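Local structure of uncharacterized protein TP-0789 domain-containing protein (Desulfovibrio piger ATCC 29098, 4Z48) at residues R45-Y50 and I223-L228; D91-L96 and S100-I105; D144-Y149 and L176-D181. The protein is of unknown function but, as a member of the LolA-like family, may bind lipid or another hydrophobic ligand in the bacterial cell envelope. One frame throughout, in Å; residues are numbered along the deposited sequence.

Overall arrangement
All three contacts lie along one succession of antiparallel strands in the single chain, but at separate places. Contact 1 brings together side chains of strands 41-54 and 219-230 across strand 27-38, which runs between them, and contact 3 spans strand 163-171 in the same way. Contact 2 differs, being a hairpin between directly paired neighbours with strand 101-104 outermost. The centres of contacts 1 and 2 are about 20 Å apart and those of contacts 1 and 3 about 23 Å apart. Contacts 2 and 3, about 35 Å apart between centres, fall on opposite sides of the chain's centre. Along the sequence both are nested within the loop that contact 1 closes.

Contact 1 (R45-Y50 and I223-L228)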
# COMPACT_ATOMS: atom_id res chain seq x y z
N ARG A 45 -6.55 -13.21 -8.44
CA ARG A 45 -6.36 -13.55 -7.05
C ARG A 45 -7.51 -12.99 -6.24
O ARG A 45 -7.96 -11.89 -6.54
CB ARG A 45 -5.05 -12.99 -6.48
CG ARG A 45 -3.79 -13.76 -6.87
CD ARG A 45 -3.17 -13.23 -8.15
NE ARG A 45 -1.89 -13.89 -8.40
CZ ARG A 45 -1.75 -15.04 -9.03
NH1 ARG A 45 -2.81 -15.68 -9.51
NH2 ARG A 45 -0.54 -15.56 -9.21
N SER A 46 -7.97 -13.75 -5.25
CA SER A 46 -8.99 -13.32 -4.28
C SER A 46 -8.33 -13.38 -2.94
O SER A 46 -7.67 -14.39 -2.66
CB SER A 46 -10.23 -14.22 -4.30
OG SER A 46 -11.07 -13.97 -5.42
N PHE A 47 -8.48 -12.36 -2.10
CA PHE A 47 -7.87 -12.39 -0.77
C PHE A 47 -8.66 -11.60 0.28
O PHE A 47 -9.51 -10.79 -0.05
CB PHE A 47 -6.41 -11.89 -0.80
CG PHE A 47 -6.16 -10.51 -1.37
CD1 PHE A 47 -5.99 -10.31 -2.74
CD2 PHE A 47 -6.05 -9.41 -0.53
CE1 PHE A 47 -5.74 -9.04 -3.26
CE2 PHE A 47 -5.75 -8.14 -1.04
CZ PHE A 47 -5.57 -7.97 -2.40
N LYS A 48 -8.40 -11.90 1.55
CA LYS A 48 -8.94 -11.15 2.69
C LYS A 48 -7.75 -10.51 3.39
O LYS A 48 -6.67 -11.10 3.46
CB LYS A 48 -9.74 -12.04 3.65
CG LYS A 48 -11.07 -12.56 3.10
CD LYS A 48 -11.64 -13.66 3.98
CE LYS A 48 -13.02 -14.06 3.51
NZ LYS A 48 -12.99 -14.89 2.28
N THR A 49 -7.92 -9.26 3.86
CA THR A 49 -6.89 -8.54 4.59
C THR A 49 -7.38 -8.23 6.00
O THR A 49 -8.43 -7.64 6.17
CB THR A 49 -6.44 -7.24 3.84
OG1 THR A 49 -5.98 -7.57 2.52
CG2 THR A 49 -5.29 -6.52 4.56
N TYR A 50 -6.57 -8.56 7.00
CA TYR A 50 -6.83 -8.22 8.41
C TYR A 50 -5.76 -7.23 8.85
O TYR A 50 -4.60 -7.44 8.52
CB TYR A 50 -6.78 -9.49 9.29
CG TYR A 50 -7.72 -10.58 8.85
CD1 TYR A 50 -7.34 -11.50 7.87
CD2 TYR A 50 -8.98 -10.72 9.42
CE1 TYR A 50 -8.21 -12.50 7.44
CE2 TYR A 50 -9.84 -11.76 9.04
CZ TYR A 50 -9.45 -12.65 8.05
OH TYR A 50 -10.30 -13.66 7.66
N ILE A 223 -7.42 -3.78 -8.76
CA ILE A 223 -7.85 -4.39 -7.50
C ILE A 223 -9.16 -3.75 -7.05
O ILE A 223 -9.23 -2.52 -6.92
CB ILE A 223 -6.78 -4.27 -6.37
CG1 ILE A 223 -5.35 -4.66 -6.84
CG2 ILE A 223 -7.22 -5.12 -5.15
CD1 ILE A 223 -4.27 -4.15 -5.89
N ASP A 224 -10.14 -4.61 -6.72
CA ASP A 224 -11.45 -4.21 -6.23
C ASP A 224 -11.63 -4.68 -4.84
O ASP A 224 -11.64 -5.89 -4.60
CB ASP A 224 -12.57 -4.76 -7.11
CG ASP A 224 -12.75 -4.11 -8.45
OD1 ASP A 224 -13.33 -3.01 -8.48
OD2 ASP A 224 -12.51 -4.79 -9.48
N TRP A 225 -11.82 -3.74 -3.90
CA TRP A 225 -12.09 -4.07 -2.51
C TRP A 225 -13.58 -3.97 -2.23
O TRP A 225 -14.28 -3.03 -2.70
CB TRP A 225 -11.34 -3.18 -1.52
CG TRP A 225 -9.87 -3.44 -1.39
CD1 TRP A 225 -9.25 -4.29 -0.51
CD2 TRP A 225 -8.84 -2.87 -2.19
NE1 TRP A 225 -7.89 -4.23 -0.68
CE2 TRP A 225 -7.61 -3.39 -1.73
CE3 TRP A 225 -8.83 -1.96 -3.26
CZ2 TRP A 225 -6.38 -3.03 -2.29
CZ3 TRP A 225 -7.60 -1.57 -3.80
CH2 TRP A 225 -6.39 -2.09 -3.31
N SER A 226 -14.06 -4.88 -1.39
CA SER A 226 -15.45 -4.86 -0.95
C SER A 226 -15.57 -5.48 0.43
O SER A 226 -14.59 -6.00 0.96
CB SER A 226 -16.37 -5.51 -1.98
OG SER A 226 -16.07 -6.86 -2.27
N ASN A 227 -16.75 -5.28 1.07
CA ASN A 227 -17.08 -5.73 2.42
C ASN A 227 -16.05 -5.20 3.45
O ASN A 227 -15.71 -5.89 4.42
CB ASN A 227 -17.23 -7.24 2.49
CG ASN A 227 -18.36 -7.72 1.59
OD1 ASN A 227 -19.49 -7.30 1.73
ND2 ASN A 227 -18.05 -8.53 0.62
N LEU A 228 -15.57 -3.94 3.22
CA LEU A 228 -14.59 -3.36 4.13
C LEU A 228 -15.29 -2.83 5.38
O LEU A 228 -16.37 -2.23 5.32
CB LEU A 228 -13.72 -2.26 3.48
CG LEU A 228 -12.41 -1.87 4.23
CD1 LEU A 228 -11.38 -1.35 3.28
CD2 LEU A 228 -12.65 -0.81 5.30
O HOH W 1 -5.45 -4.98 0.87
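Phe47 meets Ile223 and Trp225 through its far end: ring atom CZ lies 4.3 Å from Ile223 CG2, and CE2 of Phe47 lies 4.5 Å from NE1 of Trp225. These three side chains account for most of the 99 Å² buried here. The CG atom of Phe47 sits between its own backbone N and carbonyl carbon (chi1 57°), and the ring thereby leans toward residues 223-225 although its CB does not head there. Ile223 does point toward the other strand, and its CG2 methyl has a double role. Besides touching the phenyl ring, it rests over one face of the Trp225 indole, 3.5 Å above the plane and near the rim. The phenyl and indole planes are almost perpendicular, and their atoms meet obliquely, at van der Waals range.

The backbones themselves do not pair. The CA atoms of Phe47 and Trp225 are 9.5 Å apart, about two strand spacings, and strand 27-38 fills the interval, hydrogen-bonding to Phe47 through Ala32. Such contact between next-but-one strands, on one face of a strongly bent antiparallel sheet, is consistent with the unclosed barrel of LolA-like proteins and its apolar interior. Phe67 and Ile65 of strand 60-69 extend the apolar surface around Phe47, while Leu119 touches Ile223.

A water supplies the polar link. It accepts the indole N-H at 3.0 Å from Trp225 NE1, near the indole plane, and lies 3.1 Å from Thr49 OG1, with an angle of about 110° at its oxygen between these partners. Both this water and Thr49 OG1 are at the edge of the Phe47 ring, close to its plane, so the bridge skirts the phenyl group.

Contact 2 (D91-L96 and S100-I105); sequences DMWVYL and SLVRRI
Val102 fits its forked side chain between Trp93 and Tyr95: CG1 abuts Trp93 CB at 4.1 Å, while CG2 comes to the edge of the Tyr95 ring, 3.8 Å from CD1. Tyr95 reaches past the start of the partner strand, its CG anti to the backbone N (chi1 171°), which lays the phenol end against Ser100, with OH 3.5 Å from Ser100 CA. On the other side of Val102, Arg104 runs beside Trp93 in the same direction. Its NH2 approaches Trp93 CZ2 to 3.4 Å with the two planes inclined by 56°, and Trp93 NE1 lies over one face of the guanidinium.

The framework is an antiparallel beta hairpin. Val94 and Arg103 exchange two backbone bonds, and Ser100 and Leu101 together face Leu96, forming a G1 beta bulge beside the turn. On the opposite face from Trp93, the Ile105 CD1 methyl is the bump: it settles between Val94 CG1, at 3.8 Å, and the selenium of selenomethionine Met92, at 4.1 Å.

At the end remote from the turn the two strands are joined by a salt bridge: Arg104 NH1 reaches Asp91 OD1 at 2.9 Å, nearly in the guanidinium plane but 37° above that of the carboxylate. Tyr83 OH is hydrogen-bonded to the other carboxylate oxygen, OD2, and one water joins Met92 N, Arg104 NH1 and Ile105 O.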
# COMPACT_ATOMS: atom_id res chain seq x y z
N ASP A 91 8.99 -5.92 9.06
CA ASP A 91 9.08 -7.36 8.99
C ASP A 91 7.98 -7.92 8.08
O ASP A 91 6.81 -7.51 8.12
CB ASP A 91 8.98 -7.98 10.40
CG ASP A 91 10.20 -7.77 11.28
OD1 ASP A 91 11.32 -7.98 10.79
OD2 ASP A 91 10.02 -7.43 12.47
N MSE A 92 8.35 -8.87 7.27
CA MSE A 92 7.40 -9.48 6.36
C MSE A 92 7.76 -10.95 6.15
O MSE A 92 8.95 -11.31 6.02
CB MSE A 92 7.37 -8.73 5.03
CG MSE A 92 6.40 -9.30 4.02
SE MSE A 92 6.36 -8.26 2.38
CE MSE A 92 5.74 -6.67 3.06
N TRP A 93 6.73 -11.76 6.14
CA TRP A 93 6.84 -13.19 5.88
C TRP A 93 5.71 -13.68 4.97
O TRP A 93 4.60 -13.14 4.97
CB TRP A 93 6.78 -13.98 7.19
CG TRP A 93 7.84 -13.66 8.19
CD1 TRP A 93 9.02 -14.31 8.37
CD2 TRP A 93 7.74 -12.71 9.26
NE1 TRP A 93 9.68 -13.81 9.47
CE2 TRP A 93 8.91 -12.84 10.04
CE3 TRP A 93 6.76 -11.77 9.64
CZ2 TRP A 93 9.12 -12.07 11.19
CZ3 TRP A 93 6.97 -11.02 10.77
CH2 TRP A 93 8.14 -11.15 11.53
N VAL A 94 6.00 -14.73 4.22
CA VAL A 94 5.00 -15.37 3.36
C VAL A 94 4.98 -16.86 3.67
O VAL A 94 6.04 -17.47 3.76
CB VAL A 94 5.23 -15.11 1.82
CG1 VAL A 94 6.62 -15.56 1.35
CG2 VAL A 94 4.13 -15.77 0.97
N TYR A 95 3.76 -17.43 3.88
CA TYR A 95 3.52 -18.87 3.95
C TYR A 95 3.12 -19.33 2.53
O TYR A 95 2.15 -18.80 1.98
CB TYR A 95 2.46 -19.24 5.00
CG TYR A 95 2.08 -20.70 4.93
CD1 TYR A 95 2.83 -21.68 5.58
CD2 TYR A 95 1.00 -21.12 4.14
CE1 TYR A 95 2.53 -23.03 5.44
CE2 TYR A 95 0.69 -22.47 4.02
CZ TYR A 95 1.44 -23.42 4.69
OH TYR A 95 1.13 -24.75 4.58
N LEU A 96 3.89 -20.24 1.94
CA LEU A 96 3.68 -20.78 0.59
C LEU A 96 3.05 -22.18 0.70
O LEU A 96 3.70 -23.09 1.22
CB LEU A 96 5.00 -20.83 -0.20
CG LEU A 96 5.67 -19.46 -0.43
CD1 LEU A 96 7.15 -19.65 -0.82
CD2 LEU A 96 4.95 -18.65 -1.49
N SER A 100 4.64 -25.79 1.93
CA SER A 100 4.21 -25.76 3.34
C SER A 100 5.33 -25.10 4.18
O SER A 100 5.69 -25.59 5.26
CB SER A 100 3.87 -27.17 3.83
OG SER A 100 2.87 -27.80 3.05
N LEU A 101 5.92 -24.04 3.61
CA LEU A 101 7.04 -23.26 4.15
C LEU A 101 6.69 -21.85 4.41
O LEU A 101 5.90 -21.28 3.66
CB LEU A 101 8.20 -23.21 3.13
CG LEU A 101 9.17 -24.37 3.05
CD1 LEU A 101 10.13 -24.14 1.91
CD2 LEU A 101 9.97 -24.51 4.36
N VAL A 102 7.39 -21.24 5.37
CA VAL A 102 7.35 -19.82 5.70
C VAL A 102 8.72 -19.24 5.26
O VAL A 102 9.74 -19.84 5.58
CB VAL A 102 7.03 -19.56 7.21
CG1 VAL A 102 7.11 -18.07 7.56
CG2 VAL A 102 5.66 -20.13 7.60
N ARG A 103 8.73 -18.12 4.51
CA ARG A 103 9.95 -17.45 4.05
C ARG A 103 9.85 -15.97 4.43
O ARG A 103 8.80 -15.38 4.23
CB ARG A 103 10.11 -17.60 2.52
CG ARG A 103 11.32 -16.84 1.94
CD ARG A 103 11.51 -16.99 0.43
NE ARG A 103 10.53 -16.25 -0.39
CZ ARG A 103 10.58 -14.95 -0.69
NH1 ARG A 103 11.53 -14.17 -0.15
NH2 ARG A 103 9.67 -14.41 -1.48
N ARG A 104 10.94 -15.40 4.95
CA ARG A 104 11.03 -13.98 5.29
C ARG A 104 11.29 -13.23 3.99
O ARG A 104 12.08 -13.69 3.17
CB ARG A 104 12.20 -13.75 6.29
CG ARG A 104 12.40 -12.27 6.56
CD ARG A 104 13.58 -11.97 7.46
NE ARG A 104 13.29 -12.25 8.87
CZ ARG A 104 12.65 -11.44 9.70
NH1 ARG A 104 12.16 -10.27 9.27
NH2 ARG A 104 12.46 -11.78 10.97
N ILE A 105 10.63 -12.08 3.81
CA ILE A 105 10.89 -11.20 2.67
C ILE A 105 11.58 -9.98 3.24
O ILE A 105 10.96 -9.19 3.98
CB ILE A 105 9.65 -10.84 1.83
CG1 ILE A 105 8.99 -12.08 1.24
CG2 ILE A 105 10.02 -9.81 0.74
CD1 ILE A 105 7.52 -11.88 0.84
O HOH W 2 11.26 -9.15 6.84

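Contact 3 (D144-Y149 and L176-D181); sequences DGIDCY and LRLRAD
A single side chain, that of Leu178, makes every contact with residues 144-149, and it does so from a corner in its own strand. The backbone at Leu178 leaves the extended conformation (psi -37°), and the chain changes direction there. Leu178 and Arg179 both face Trp169 in a classic beta bulge. Leu178 CA is only 8.0 Å from Cys148 CA, somewhat less than two regular strand spacings, although strand 163-171 lies between the two strands: Tyr149 makes a backbone hydrogen bond with Val170 on one side of it, and Leu178 with Trp169 on the other.

Leu178 points toward Ile146 and Cys148, and these alternate residues of strand 146-155 direct their side chains back at it. A chi1 of 174° swings the leucine's CG away from its own backbone N and carries both methyls to the other strand. Leu178 CD2 packs 3.6 Å from Cys148 SG. Leu178 CD2 also lies 3.9 Å from Ile146 CD1, with CB of the isoleucine a little farther off. The other methyl, Leu178 CD1, touches Ile146 CD1 at 3.9 Å, so the end of the isoleucine bears on both branches of the leucine. The two side chains cross at a slant. Ile146 has chi2 at 130°, well away from a staggered value, and this is the torsion that sets CD1 against Leu178.

Val143 of strand 133-143 and Arg171 of strand 163-171 also touch Leu178. Apolar side chains meeting over an intervening strand, beside a bulge at which the chain turns a corner, are consistent with the incomplete antiparallel barrel of the LolA-like fold.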
# COMPACT_ATOMS: atom_id res chain seq x y z
N ASP A 144 -9.44 15.57 -14.04
CA ASP A 144 -10.73 15.03 -14.50
C ASP A 144 -11.89 15.48 -13.58
O ASP A 144 -12.61 14.65 -13.02
CB ASP A 144 -10.69 13.49 -14.65
CG ASP A 144 -9.74 12.99 -15.73
OD1 ASP A 144 -9.90 13.41 -16.91
OD2 ASP A 144 -8.88 12.14 -15.42
N GLY A 145 -12.01 16.80 -13.41
CA GLY A 145 -13.05 17.43 -12.60
C GLY A 145 -12.78 17.52 -11.10
O GLY A 145 -13.56 18.17 -10.39
N ILE A 146 -11.68 16.88 -10.60
CA ILE A 146 -11.34 16.85 -9.17
C ILE A 146 -10.17 17.78 -8.83
O ILE A 146 -9.10 17.63 -9.41
CB ILE A 146 -11.05 15.39 -8.70
CG1 ILE A 146 -12.20 14.41 -9.08
CG2 ILE A 146 -10.76 15.32 -7.19
CD1 ILE A 146 -11.73 13.15 -9.77
N ASP A 147 -10.34 18.70 -7.82
CA ASP A 147 -9.25 19.56 -7.35
C ASP A 147 -8.28 18.78 -6.48
O ASP A 147 -8.70 18.16 -5.50
CB ASP A 147 -9.78 20.77 -6.56
CG ASP A 147 -10.57 21.72 -7.42
OD1 ASP A 147 -10.11 22.03 -8.55
OD2 ASP A 147 -11.67 22.15 -6.98
N CYS A 148 -6.98 18.85 -6.82
CA CYS A 148 -5.93 18.11 -6.12
C CYS A 148 -4.77 18.99 -5.72
O CYS A 148 -4.45 19.92 -6.42
CB CYS A 148 -5.40 16.97 -6.99
SG CYS A 148 -6.58 15.66 -7.35
N TYR A 149 -4.05 18.57 -4.68
CA TYR A 149 -2.70 19.06 -4.34
C TYR A 149 -1.73 18.17 -5.13
O TYR A 149 -2.01 16.97 -5.27
CB TYR A 149 -2.41 18.88 -2.85
CG TYR A 149 -3.28 19.61 -1.87
CD1 TYR A 149 -3.11 20.96 -1.64
CD2 TYR A 149 -4.19 18.91 -1.07
CE1 TYR A 149 -3.86 21.64 -0.68
CE2 TYR A 149 -4.96 19.58 -0.12
CZ TYR A 149 -4.78 20.94 0.08
OH TYR A 149 -5.52 21.63 1.02
N LEU A 176 -7.28 11.82 0.21
CA LEU A 176 -6.90 10.54 -0.36
C LEU A 176 -6.19 10.79 -1.67
O LEU A 176 -6.56 11.71 -2.37
CB LEU A 176 -8.14 9.64 -0.61
CG LEU A 176 -8.84 9.07 0.63
CD1 LEU A 176 -9.99 8.16 0.20
CD2 LEU A 176 -7.85 8.31 1.54
N ARG A 177 -5.24 9.91 -2.04
CA ARG A 177 -4.59 10.01 -3.35
C ARG A 177 -5.62 9.71 -4.44
O ARG A 177 -6.47 8.84 -4.24
CB ARG A 177 -3.45 8.97 -3.46
CG ARG A 177 -2.31 9.20 -2.49
CD ARG A 177 -1.38 7.98 -2.36
NE ARG A 177 -0.20 8.37 -1.55
CZ ARG A 177 -0.17 8.37 -0.22
NH1 ARG A 177 -1.22 7.96 0.48
NH2 ARG A 177 0.92 8.78 0.43
N LEU A 178 -5.53 10.42 -5.57
CA LEU A 178 -6.30 10.17 -6.77
C LEU A 178 -5.41 9.47 -7.79
O LEU A 178 -5.85 8.55 -8.46
CB LEU A 178 -6.88 11.49 -7.32
CG LEU A 178 -7.62 11.46 -8.65
CD1 LEU A 178 -8.95 10.77 -8.52
CD2 LEU A 178 -7.86 12.87 -9.16
N ARG A 179 -4.14 9.83 -7.86
CA ARG A 179 -3.19 9.30 -8.80
C ARG A 179 -1.78 9.45 -8.22
O ARG A 179 -1.54 10.34 -7.37
CB ARG A 179 -3.35 10.08 -10.15
CG ARG A 179 -2.24 9.97 -11.19
CD ARG A 179 -2.58 10.66 -12.51
NE ARG A 179 -2.55 12.13 -12.41
CZ ARG A 179 -2.45 12.96 -13.45
NH1 ARG A 179 -2.36 12.48 -14.69
NH2 ARG A 179 -2.44 14.27 -13.26
N ALA A 180 -0.86 8.59 -8.65
CA ALA A 180 0.55 8.73 -8.28
C ALA A 180 1.45 8.13 -9.34
O ALA A 180 1.11 7.12 -9.98
CB ALA A 180 0.86 8.15 -6.91
N ASP A 181 2.57 8.81 -9.58
CA ASP A 181 3.60 8.36 -10.51
C ASP A 181 4.81 8.00 -9.71
O ASP A 181 5.22 8.79 -8.86
CB ASP A 181 3.93 9.43 -11.55
CG ASP A 181 2.86 9.64 -12.61
OD1 ASP A 181 1.97 8.79 -12.73
OD2 ASP A 181 2.93 10.67 -13.32